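PDB 4AMM: DynE8 from Micromonospora chersina, which is an iterative enediyne polyketide synthase, probably of dynemicin biosynthesis, represented here by its acyltransferase domain, which probably loads the acyl units. Local coordinates for residues G105-D113 with E267-H275; L340-G351 with R363-G371. All blocks are in the same frame, centred on the assembly; numbering follows the deposited sequence. Where two conformers were deposited one is given.

In the fold
After the antiparallel sheet of strands 4-10 to 89-92 the chain enters strand 99-103, the middle strand of a five-stranded parallel sheet, and leaves it into the loop holding 105-113. Contact 1 ties that loop to 267-275, at the outer strand 268-270 of the separate mixed sheet, closing a span of 153 residues. Contact 2 comes later and is local: strand 344-347, which lies beside 99-103, pairs with strand 365-367 at the rim of the parallel sheet, and helix 353-360 fills the short span between. The contacts follow in series, neither nested nor crossed. The centres of contact 1 and contact 2 are about 22 Å apart.

Contact 1 of 2, residues G105-D113 with E267-H275; sequences GQAAPVHAD and EATPLAVSH
Pro109 and His111 each reach the other segment through the backbone. Ala272 N donates a hydrogen bond to Pro109 O at 2.8 Å, nearly straight at 164°, and His111 N donates to Pro270 O at 2.9 Å. Water extends this pairing: one molecule donates to Pro109 O, while another accepts from Ala112 N and donates to Pro270 O, so each carbonyl oxygen takes one backbone and one water bond. The two backbone bonds flank Val110 and Leu271 in a single beta bridge, where a loop crosses beside strand 268-270, the chains at 99° to each other. Just beyond, Ala272 is the centre of an inverse gamma turn. Leu271 is also bonded through its backbone to Met215 of strand 213-218, anchoring this side of the bridge in the mixed sheet. Among the apolar contacts, Thr269 CG2 rests against both Val110 methyls, CG1 at 3.7 Å, and Val110 CG2 lies 4.2 Å from Leu271 CD2. An alanine in place of Val110 is likely to open a gap beside these two partners. The Pro109 ring sets CG 3.9 Å from Ala272 CB. His111 CB comes 3.4 Å from Pro270 O; chi1 of 177° carries the imidazole past the bridge, with Ala272 CA at its edge.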
ATOM      1  N   GLY A 105       6.684   2.559   1.092  1.00 14.20           N
ATOM      2  CA  GLY A 105       8.146   2.861   1.226  1.00 15.56           C
ATOM      3  C   GLY A 105       8.886   1.604   1.635  1.00 16.90           C
ATOM      4  O   GLY A 105       8.418   0.440   1.440  1.00 18.79           O
ATOM      5  N   GLN A 106      10.057   1.872   2.220  1.00 19.71           N
ATOM      6  CA  GLN A 106      10.873   0.749   2.676  1.00 23.29           C
ATOM      7  C   GLN A 106      10.286  -0.006   3.889  1.00 25.44           C
ATOM      8  O   GLN A 106       9.631   0.591   4.727  1.00 28.58           O
ATOM      9  CB  GLN A 106      12.320   1.311   2.776  1.00 24.68           C
ATOM     10  CG  GLN A 106      13.344   0.440   3.336  1.00 29.73           C
ATOM     11  CD  GLN A 106      14.632   1.225   3.532  1.00 29.92           C
ATOM     12  OE1 GLN A 106      15.093   1.437   4.653  1.00 33.92           O
ATOM     13  NE2 GLN A 106      15.176   1.680   2.471  1.00 29.86           N
ATOM     14  N   ALA A 107      10.474  -1.337   3.957  1.00 27.56           N
ATOM     15  CA  ALA A 107      10.063  -2.185   5.087  1.00 28.63           C
ATOM     16  C   ALA A 107      10.667  -1.660   6.387  1.00 28.78           C
ATOM     17  O   ALA A 107      11.734  -1.055   6.382  1.00 29.29           O
ATOM     18  CB  ALA A 107      10.542  -3.619   4.840  1.00 29.93           C
ATOM     19  N   ALA A 108       9.950  -1.882   7.485  1.00 28.32           N
ATOM     20  CA  ALA A 108      10.349  -1.423   8.796  1.00 27.29           C
ATOM     21  C   ALA A 108      10.508  -2.609   9.786  1.00 26.03           C
ATOM     22  O   ALA A 108       9.669  -2.772  10.675  1.00 25.87           O
ATOM     23  CB  ALA A 108       9.278  -0.435   9.335  1.00 27.03           C
ATOM     24  N   PRO A 109      11.555  -3.451   9.604  1.00 24.30           N
ATOM     25  CA  PRO A 109      11.603  -4.678  10.426  1.00 24.34           C
ATOM     26  C   PRO A 109      11.884  -4.386  11.888  1.00 23.26           C
ATOM     27  O   PRO A 109      12.494  -3.414  12.230  1.00 20.43           O
ATOM     28  CB  PRO A 109      12.804  -5.454   9.829  1.00 24.86           C
ATOM     29  CG  PRO A 109      13.667  -4.306   9.152  1.00 25.52           C
ATOM     30  CD  PRO A 109      12.602  -3.475   8.566  1.00 24.31           C
ATOM     31  N   VAL A 110      11.369  -5.246  12.742  1.00 25.61           N
ATOM     32  CA  VAL A 110      11.575  -5.172  14.166  1.00 26.17           C
ATOM     33  C   VAL A 110      12.957  -5.755  14.462  1.00 27.81           C
ATOM     34  O   VAL A 110      13.399  -6.732  13.805  1.00 29.73           O
ATOM     35  CB  VAL A 110      10.430  -5.982  14.839  1.00 27.20           C
ATOM     36  CG1 VAL A 110      10.785  -6.407  16.256  1.00 27.80           C
ATOM     37  CG2 VAL A 110       9.129  -5.189  14.731  1.00 29.31           C
ATOM     38  N   HIS A 111      13.657  -5.149  15.415  1.00 28.09           N
ATOM     39  CA  HIS A 111      15.048  -5.519  15.737  1.00 31.83           C
ATOM     40  C   HIS A 111      15.213  -6.976  16.218  1.00 34.44           C
ATOM     41  O   HIS A 111      15.990  -7.753  15.653  1.00 34.28           O
ATOM     42  CB  HIS A 111      15.661  -4.509  16.727  1.00 31.85           C
ATOM     43  CG  HIS A 111      17.057  -4.828  17.170  1.00 36.90           C
ATOM     44  ND1 HIS A 111      18.156  -4.733  16.333  1.00 40.39           N
ATOM     45  CD2 HIS A 111      17.539  -5.213  18.381  1.00 39.90           C
ATOM     46  CE1 HIS A 111      19.250  -5.053  17.008  1.00 42.61           C
ATOM     47  NE2 HIS A 111      18.904  -5.348  18.253  1.00 40.13           N
ATOM     48  N   ALA A 112      14.475  -7.345  17.239  1.00 37.78           N
ATOM     49  CA  ALA A 112      14.559  -8.743  17.724  1.00 42.07           C
ATOM     50  C   ALA A 112      13.131  -9.238  17.891  1.00 44.21           C
ATOM     51  O   ALA A 112      12.609  -9.227  19.010  1.00 45.58           O
ATOM     52  CB  ALA A 112      15.344  -8.819  19.067  1.00 41.57           C
ATOM     53  N   ASP A 113      12.480  -9.620  16.792  1.00 46.93           N
ATOM     54  CA  ASP A 113      11.063  -9.983  16.888  1.00 49.96           C
ATOM     55  C   ASP A 113      10.950 -11.316  17.592  1.00 52.04           C
ATOM     56  O   ASP A 113      11.380 -12.341  17.045  1.00 52.74           O
ATOM     57  CB  ASP A 113      10.378 -10.048  15.512  1.00 50.05           C
ATOM     58  CG  ASP A 113       8.857 -10.293  15.615  1.00 51.46           C
ATOM     59  OD1 ASP A 113       8.353 -10.539  16.747  1.00 49.69           O
ATOM     60  OD2 ASP A 113       8.177 -10.239  14.558  1.00 52.21           O
ATOM     61  N   GLU A 267       3.771  -0.097  25.071  1.00 17.43           N
ATOM     62  CA  GLU A 267       4.734  -1.013  24.402  1.00 18.77           C
ATOM     63  C   GLU A 267       5.597  -0.286  23.366  1.00 17.39           C
ATOM     64  O   GLU A 267       5.094   0.325  22.395  1.00 16.68           O
ATOM     65  CB  GLU A 267       4.020  -2.194  23.726  1.00 20.72           C
ATOM     66  CG  GLU A 267       4.986  -3.214  23.057  1.00 26.18           C
ATOM     67  CD  GLU A 267       4.353  -4.240  22.071  1.00 34.77           C
ATOM     68  OE1 GLU A 267       3.655  -3.887  21.049  1.00 33.12           O
ATOM     69  OE2 GLU A 267       4.613  -5.440  22.323  1.00 36.55           O
ATOM     70  N   ALA A 268       6.907  -0.277  23.593  1.00 16.87           N
ATOM     71  CA  ALA A 268       7.920   0.339  22.669  1.00 16.34           C
ATOM     72  C   ALA A 268       8.724  -0.775  22.044  1.00 16.96           C
ATOM     73  O   ALA A 268       9.359  -1.599  22.811  1.00 20.58           O
ATOM     74  CB  ALA A 268       8.794   1.222  23.424  1.00 16.22           C
ATOM     75  N   THR A 269       8.761  -0.856  20.732  1.00 14.61           N
ATOM     76  CA  THR A 269       9.454  -1.903  19.959  1.00 14.82           C
ATOM     77  C   THR A 269      10.653  -1.317  19.207  1.00 16.29           C
ATOM     78  O   THR A 269      10.457  -0.580  18.261  1.00 15.32           O
ATOM     79  CB  THR A 269       8.478  -2.541  18.983  1.00 16.94           C
ATOM     80  OG1 THR A 269       7.376  -3.137  19.761  1.00 20.83           O
ATOM     81  CG2 THR A 269       9.144  -3.700  18.219  1.00 20.18           C
ATOM     82  N   PRO A 270      11.911  -1.725  19.535  1.00 16.07           N
ATOM     83  CA  PRO A 270      13.066  -1.249  18.754  1.00 16.95           C
ATOM     84  C   PRO A 270      13.017  -1.776  17.340  1.00 16.85           C
ATOM     85  O   PRO A 270      12.692  -2.956  17.110  1.00 16.87           O
ATOM     86  CB  PRO A 270      14.279  -1.896  19.488  1.00 19.15           C
ATOM     87  CG  PRO A 270      13.777  -1.958  20.878  1.00 21.27           C
ATOM     88  CD  PRO A 270      12.348  -2.455  20.744  1.00 19.78           C
ATOM     89  N   LEU A 271      13.259  -0.917  16.340  1.00 14.15           N
ATOM     90  CA  LEU A 271      13.270  -1.329  14.977  1.00 13.31           C
ATOM     91  C   LEU A 271      14.710  -1.630  14.488  1.00 13.59           C
ATOM     92  O   LEU A 271      15.699  -1.073  14.993  1.00 15.33           O
ATOM     93  CB  LEU A 271      12.629  -0.237  14.073  1.00 14.35           C
ATOM     94  CG  LEU A 271      11.178   0.065  14.469  1.00 13.90           C
ATOM     95  CD1 LEU A 271      10.625   1.055  13.535  1.00 16.33           C
ATOM     96  CD2 LEU A 271      10.284  -1.185  14.417  1.00 17.00           C
ATOM     97  N   ALA A 272      14.787  -2.514  13.492  1.00 15.19           N
ATOM     98  CA  ALA A 272      16.090  -2.848  12.862  1.00 16.39           C
ATOM     99  C   ALA A 272      16.394  -1.856  11.797  1.00 17.43           C
ATOM    100  O   ALA A 272      16.142  -2.060  10.592  1.00 21.69           O
ATOM    101  CB  ALA A 272      16.047  -4.279  12.272  1.00 18.37           C
ATOM    102  N   VAL A 273      16.985  -0.774  12.244  1.00 16.75           N
ATOM    103  CA  VAL A 273      17.512   0.298  11.391  1.00 16.62           C
ATOM    104  C   VAL A 273      18.637   0.927  12.141  1.00 14.70           C
ATOM    105  O   VAL A 273      18.603   1.095  13.363  1.00 18.09           O
ATOM    106  CB  VAL A 273      16.333   1.277  11.067  1.00 19.02           C
ATOM    107  CG1 VAL A 273      15.710   1.849  12.301  1.00 20.58           C
ATOM    108  CG2 VAL A 273      16.638   2.296  10.066  1.00 21.00           C
ATOM    109  N   SER A 274      19.605   1.405  11.345  1.00 16.57           N
ATOM    110  CA  SER A 274      20.801   2.058  11.888  1.00 16.82           C
ATOM    111  C   SER A 274      20.797   3.517  11.653  1.00 15.47           C
ATOM    112  O   SER A 274      21.833   4.183  11.747  1.00 15.25           O
ATOM    113  CB  SER A 274      22.068   1.479  11.144  1.00 19.25           C
ATOM    114  OG  SER A 274      22.158   0.081  11.398  1.00 28.85           O
ATOM    115  N   HIS A 275      19.612   4.089  11.294  1.00 13.15           N
ATOM    116  CA  HIS A 275      19.445   5.541  11.049  1.00 13.23           C
ATOM    117  C   HIS A 275      18.197   6.012  11.685  1.00 11.15           C
ATOM    118  O   HIS A 275      17.181   5.294  11.618  1.00 12.04           O
ATOM    119  CB  HIS A 275      19.318   5.811   9.588  1.00 13.32           C
ATOM    120  CG  HIS A 275      20.503   5.471   8.754  1.00 13.44           C
ATOM    121  ND1 HIS A 275      20.785   4.173   8.394  1.00 15.34           N
ATOM    122  CD2 HIS A 275      21.429   6.267   8.161  1.00 14.46           C
ATOM    123  CE1 HIS A 275      21.846   4.183   7.578  1.00 18.26           C
ATOM    124  NE2 HIS A 275      22.290   5.426   7.487  1.00 16.05           N
TER
HETATM  125  O   HOH W   1      12.981  -0.948  10.692  1.00 29.78           O
HETATM  126  O   HOH W   2      12.829  -5.284  18.664  1.00 29.99           O

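Contact 2 of 2, residues L340-G351 with R363-G371; sequences LDADLLVEVGPG and RTAVSLDAG
Arg363 NH2 sits between two backbone carbonyls, donating to Leu340 O at 2.9 Å and to Ala342 O at 3.0 Å, the latter in the carbonyl plane on a lone pair. Leu345 CD1 lies over one face of the guanidinium, nearer its edge than its middle. The arginine chain doubles back to this site (chi2 -62°, chi3 -74°), and a water bridges its NE, Thr364 N and Ala342 O. At the other end Ser367 OG, anti to its backbone nitrogen (chi1 179°), donates to Gly351 O at 2.6 Å and accepts from Asp369 N, an ST turn. Asp369 OD1 takes Gly351 N from above the carboxylate plane at 2.8 Å. Between these ends the strands exchange regular backbone bonds, Glu347 N to Val366 O among them. Val346 CG1 meets Leu368 CG at 3.8 Å, and helix 376-387 covers the face bearing Val346 and Val366. Further out, Arg363 NH1 bonds Leu337 O, and the extended Glu347 side chain lies along Ser367 with its carboxylate bonded to Leu354 N and Ser355 N, at the start of helix 353-360. That helix links the parallel strands, completing a beta-alpha-beta unit at the edge of the acyltransferase's parallel sheet.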
ATOM      1  N   LEU A 340      -7.685  10.984   1.848  1.00 17.00           N
ATOM      2  CA  LEU A 340      -8.031  10.204   0.680  1.00 18.12           C
ATOM      3  C   LEU A 340      -9.360   9.542   0.954  1.00 21.05           C
ATOM      4  O   LEU A 340      -9.458   8.635   1.739  1.00 22.68           O
ATOM      5  CB  LEU A 340      -6.824   9.237   0.380  1.00 18.58           C
ATOM      6  CG  LEU A 340      -6.795   8.345  -0.834  1.00 17.84           C
ATOM      7  CD1 LEU A 340      -7.050   9.086  -2.184  1.00 19.65           C
ATOM      8  CD2 LEU A 340      -5.463   7.542  -0.841  1.00 19.56           C
ATOM      9  N   ASP A 341     -10.434  10.036   0.350  1.00 21.61           N
ATOM     10  CA  ASP A 341     -11.800   9.534   0.588  1.00 23.34           C
ATOM     11  C   ASP A 341     -12.052   8.403  -0.399  1.00 21.81           C
ATOM     12  O   ASP A 341     -12.190   8.636  -1.601  1.00 23.79           O
ATOM     13  CB  ASP A 341     -12.756  10.699   0.410  1.00 23.52           C
ATOM     14  CG  ASP A 341     -14.272  10.242   0.326  1.00 31.59           C
ATOM     15  OD1 ASP A 341     -14.637   9.126   0.815  1.00 33.79           O
ATOM     16  OD2 ASP A 341     -15.079  11.019  -0.269  1.00 35.98           O
ATOM     17  N   ALA A 342     -11.985   7.168   0.090  1.00 21.06           N
ATOM     18  CA  ALA A 342     -12.028   6.054  -0.815  1.00 18.42           C
ATOM     19  C   ALA A 342     -12.625   4.897  -0.074  1.00 18.84           C
ATOM     20  O   ALA A 342     -12.253   4.614   1.072  1.00 19.42           O
ATOM     21  CB  ALA A 342     -10.606   5.657  -1.313  1.00 20.44           C
ATOM     22  N   ASP A 343     -13.540   4.197  -0.682  1.00 17.48           N
ATOM     23  CA  ASP A 343     -14.085   3.006  -0.129  1.00 17.49           C
ATOM     24  C   ASP A 343     -13.147   1.826  -0.118  1.00 17.30           C
ATOM     25  O   ASP A 343     -13.248   0.930   0.743  1.00 20.00           O
ATOM     26  CB  ASP A 343     -15.285   2.603  -0.967  1.00 18.82           C
ATOM     27  CG  ASP A 343     -16.286   3.739  -1.129  1.00 23.86           C
ATOM     28  OD1 ASP A 343     -16.819   4.141  -0.059  1.00 30.32           O
ATOM     29  OD2 ASP A 343     -16.503   4.272  -2.240  1.00 22.50           O
ATOM     30  N   LEU A 344     -12.203   1.828  -1.048  1.00 14.91           N
ATOM     31  CA  LEU A 344     -11.263   0.767  -1.111  0.50 15.37           C
ATOM     32  C   LEU A 344      -9.889   1.359  -1.522  1.00 14.01           C
ATOM     33  O   LEU A 344      -9.793   2.278  -2.329  1.00 14.34           O
ATOM     34  CB  LEU A 344     -11.863  -0.260  -2.090  0.50 16.21           C
ATOM     35  CG  LEU A 344     -11.127  -1.526  -2.372  0.50 18.31           C
ATOM     36  CD1 LEU A 344     -12.168  -2.483  -2.838  0.50 19.83           C
ATOM     37  CD2 LEU A 344     -10.087  -1.220  -3.458  0.50 21.87           C
ATOM     38  N   LEU A 345      -8.811   0.830  -0.928  1.00 13.91           N
ATOM     39  CA  LEU A 345      -7.461   1.288  -1.264  1.00 12.66           C
ATOM     40  C   LEU A 345      -6.727   0.128  -1.892  1.00 11.95           C
ATOM     41  O   LEU A 345      -6.836  -1.018  -1.399  1.00 12.33           O
ATOM     42  CB  LEU A 345      -6.753   1.707   0.034  1.00 12.27           C
ATOM     43  CG  LEU A 345      -7.410   2.882   0.692  1.00 13.56           C
ATOM     44  CD1 LEU A 345      -7.076   3.017   2.131  1.00 16.30           C
ATOM     45  CD2 LEU A 345      -7.066   4.157  -0.070  1.00 15.08           C
ATOM     46  N   VAL A 346      -5.947   0.356  -2.913  1.00 11.52           N
ATOM     47  CA  VAL A 346      -5.128  -0.650  -3.524  1.00 11.84           C
ATOM     48  C   VAL A 346      -3.687  -0.221  -3.438  1.00 12.33           C
ATOM     49  O   VAL A 346      -3.306   0.892  -3.867  1.00 12.09           O
ATOM     50  CB  VAL A 346      -5.532  -0.836  -5.051  1.00 13.29           C
ATOM     51  CG1 VAL A 346      -4.555  -1.845  -5.697  1.00 13.41           C
ATOM     52  CG2 VAL A 346      -6.984  -1.364  -5.081  1.00 15.83           C
ATOM     53  N   GLU A 347      -2.865  -1.048  -2.811  1.00 12.43           N
ATOM     54  CA  GLU A 347      -1.409  -0.781  -2.724  1.00 12.55           C
ATOM     55  C   GLU A 347      -0.689  -1.220  -3.986  1.00 13.12           C
ATOM     56  O   GLU A 347      -0.902  -2.353  -4.489  1.00 14.98           O
ATOM     57  CB  GLU A 347      -0.899  -1.478  -1.437  1.00 13.30           C
ATOM     58  CG  GLU A 347       0.604  -1.279  -1.177  1.00 17.21           C
ATOM     59  CD  GLU A 347       1.040  -1.898   0.153  1.00 20.48           C
ATOM     60  OE1 GLU A 347       0.231  -2.573   0.822  1.00 18.11           O
ATOM     61  OE2 GLU A 347       2.106  -1.516   0.579  1.00 20.47           O
ATOM     62  N   VAL A 348       0.133  -0.294  -4.495  1.00 12.97           N
ATOM     63  CA  VAL A 348       0.844  -0.479  -5.807  1.00 15.37           C
ATOM     64  C   VAL A 348       2.369  -0.530  -5.610  1.00 17.53           C
ATOM     65  O   VAL A 348       3.077   0.476  -5.634  1.00 18.00           O
ATOM     66  CB  VAL A 348       0.491   0.736  -6.682  1.00 14.75           C
ATOM     67  CG1 VAL A 348       1.015   0.593  -8.152  1.00 16.39           C
ATOM     68  CG2 VAL A 348      -1.027   0.943  -6.777  1.00 18.55           C
ATOM     69  N   GLY A 349       2.875  -1.719  -5.339  1.00 19.21           N
ATOM     70  CA  GLY A 349       4.283  -1.760  -4.950  1.00 19.71           C
ATOM     71  C   GLY A 349       4.404  -3.118  -4.394  1.00 20.70           C
ATOM     72  O   GLY A 349       3.454  -3.957  -4.369  1.00 21.47           O
ATOM     73  N   PRO A 350       5.644  -3.415  -3.990  1.00 19.28           N
ATOM     74  CA  PRO A 350       5.956  -4.715  -3.458  1.00 19.44           C
ATOM     75  C   PRO A 350       5.519  -4.787  -2.004  1.00 18.06           C
ATOM     76  O   PRO A 350       5.589  -3.795  -1.295  1.00 19.81           O
ATOM     77  CB  PRO A 350       7.502  -4.741  -3.560  1.00 20.08           C
ATOM     78  CG  PRO A 350       7.955  -3.358  -3.541  1.00 19.63           C
ATOM     79  CD  PRO A 350       6.784  -2.476  -4.016  1.00 18.99           C
ATOM     80  N   GLY A 351       5.109  -5.989  -1.620  1.00 20.19           N
ATOM     81  CA  GLY A 351       4.706  -6.325  -0.264  1.00 19.33           C
ATOM     82  C   GLY A 351       3.329  -5.757   0.063  1.00 18.20           C
ATOM     83  O   GLY A 351       2.604  -5.304  -0.822  1.00 21.28           O
ATOM     84  N   ARG A 363      -9.433   1.057   7.581  1.00 18.32           N
ATOM     85  CA  ARG A 363      -9.783   1.200   6.148  1.00 18.80           C
ATOM     86  C   ARG A 363      -9.718  -0.191   5.465  1.00 18.58           C
ATOM     87  O   ARG A 363      -9.148  -1.175   5.994  1.00 22.65           O
ATOM     88  CB  ARG A 363      -8.819   2.202   5.502  1.00 15.29           C
ATOM     89  CG  ARG A 363      -8.797   3.613   6.072  1.00 17.14           C
ATOM     90  CD  ARG A 363     -10.183   4.315   5.913  1.00 18.13           C
ATOM     91  NE  ARG A 363     -10.291   4.658   4.486  1.00 17.04           N
ATOM     92  CZ  ARG A 363      -9.784   5.746   3.864  1.00 18.35           C
ATOM     93  NH1 ARG A 363      -9.088   6.672   4.539  1.00 16.13           N
ATOM     94  NH2 ARG A 363      -9.950   5.851   2.521  1.00 18.53           N
ATOM     95  N   THR A 364     -10.333  -0.283   4.303  1.00 16.84           N
ATOM     96  CA  THR A 364     -10.279  -1.526   3.502  1.00 16.22           C
ATOM     97  C   THR A 364      -9.208  -1.419   2.431  1.00 15.03           C
ATOM     98  O   THR A 364      -9.259  -0.445   1.672  1.00 16.23           O
ATOM     99  CB  THR A 364     -11.624  -1.720   2.776  1.00 18.66           C
ATOM    100  OG1 THR A 364     -12.697  -1.863   3.750  1.00 23.10           O
ATOM    101  CG2 THR A 364     -11.663  -2.958   1.836  1.00 20.77           C
ATOM    102  N   ALA A 365      -8.216  -2.331   2.437  1.00 13.85           N
ATOM    103  CA  ALA A 365      -7.081  -2.180   1.562  1.00 14.37           C
ATOM    104  C   ALA A 365      -6.577  -3.547   1.146  1.00 13.82           C
ATOM    105  O   ALA A 365      -6.548  -4.522   1.984  1.00 17.84           O
ATOM    106  CB  ALA A 365      -5.965  -1.404   2.298  1.00 14.43           C
ATOM    107  N   VAL A 366      -6.055  -3.657  -0.051  1.00 13.37           N
ATOM    108  CA  VAL A 366      -5.450  -4.862  -0.574  1.00 13.72           C
ATOM    109  C   VAL A 366      -4.249  -4.511  -1.405  1.00 14.40           C
ATOM    110  O   VAL A 366      -4.253  -3.410  -2.014  1.00 14.84           O
ATOM    111  CB  VAL A 366      -6.510  -5.646  -1.365  1.00 16.09           C
ATOM    112  CG1 VAL A 366      -7.007  -4.860  -2.516  1.00 16.54           C
ATOM    113  CG2 VAL A 366      -5.998  -6.993  -1.815  1.00 19.96           C
ATOM    114  N   SER A 367      -3.194  -5.300  -1.446  1.00 13.51           N
ATOM    115  CA  SER A 367      -1.996  -4.947  -2.193  1.00 14.70           C
ATOM    116  C   SER A 367      -1.908  -5.767  -3.456  1.00 15.88           C
ATOM    117  O   SER A 367      -2.120  -7.008  -3.455  1.00 16.25           O
ATOM    118  CB  SER A 367      -0.754  -5.233  -1.309  1.00 15.27           C
ATOM    119  OG  SER A 367       0.398  -4.892  -2.074  1.00 17.09           O
ATOM    120  N   LEU A 368      -1.516  -5.138  -4.556  1.00 13.69           N
ATOM    121  CA  LEU A 368      -1.144  -5.839  -5.767  1.00 14.22           C
ATOM    122  C   LEU A 368       0.130  -6.639  -5.592  1.00 16.30           C
ATOM    123  O   LEU A 368       0.362  -7.520  -6.433  1.00 17.67           O
ATOM    124  CB  LEU A 368      -0.891  -4.809  -6.882  1.00 15.63           C
ATOM    125  CG  LEU A 368      -2.167  -4.267  -7.489  1.00 16.11           C
ATOM    126  CD1 LEU A 368      -1.860  -3.017  -8.281  1.00 19.28           C
ATOM    127  CD2 LEU A 368      -2.874  -5.318  -8.425  1.00 17.93           C
ATOM    128  N   ASP A 369       0.993  -6.308  -4.611  1.00 16.71           N
ATOM    129  CA  ASP A 369       2.231  -7.082  -4.343  1.00 20.28           C
ATOM    130  C   ASP A 369       3.066  -7.226  -5.608  1.00 20.85           C
ATOM    131  O   ASP A 369       3.379  -8.312  -6.045  1.00 20.83           O
ATOM    132  CB  ASP A 369       1.917  -8.380  -3.638  1.00 21.22           C
ATOM    133  CG  ASP A 369       3.138  -9.003  -3.008  1.00 26.79           C
ATOM    134  OD1 ASP A 369       4.241  -8.358  -2.935  1.00 28.17           O
ATOM    135  OD2 ASP A 369       2.966 -10.168  -2.539  1.00 29.37           O
ATOM    136  N   ALA A 370       3.321  -6.092  -6.256  1.00 20.68           N
ATOM    137  CA  ALA A 370       4.008  -6.069  -7.566  1.00 24.05           C
ATOM    138  C   ALA A 370       5.453  -6.601  -7.445  1.00 26.21           C
ATOM    139  O   ALA A 370       6.177  -6.234  -6.530  1.00 27.77           O
ATOM    140  CB  ALA A 370       4.030  -4.660  -8.172  1.00 23.83           C
ATOM    141  N   GLY A 371       5.808  -7.483  -8.359  1.00 29.69           N
ATOM    142  CA  GLY A 371       7.125  -8.141  -8.350  1.00 31.80           C
ATOM    143  C   GLY A 371       7.221  -9.403  -7.513  1.00 33.87           C
ATOM    144  O   GLY A 371       8.309  -9.982  -7.405  1.00 36.03           O
TER
HETATM  145  O   HOH W   3     -11.752   2.323   3.348  1.00 23.36           O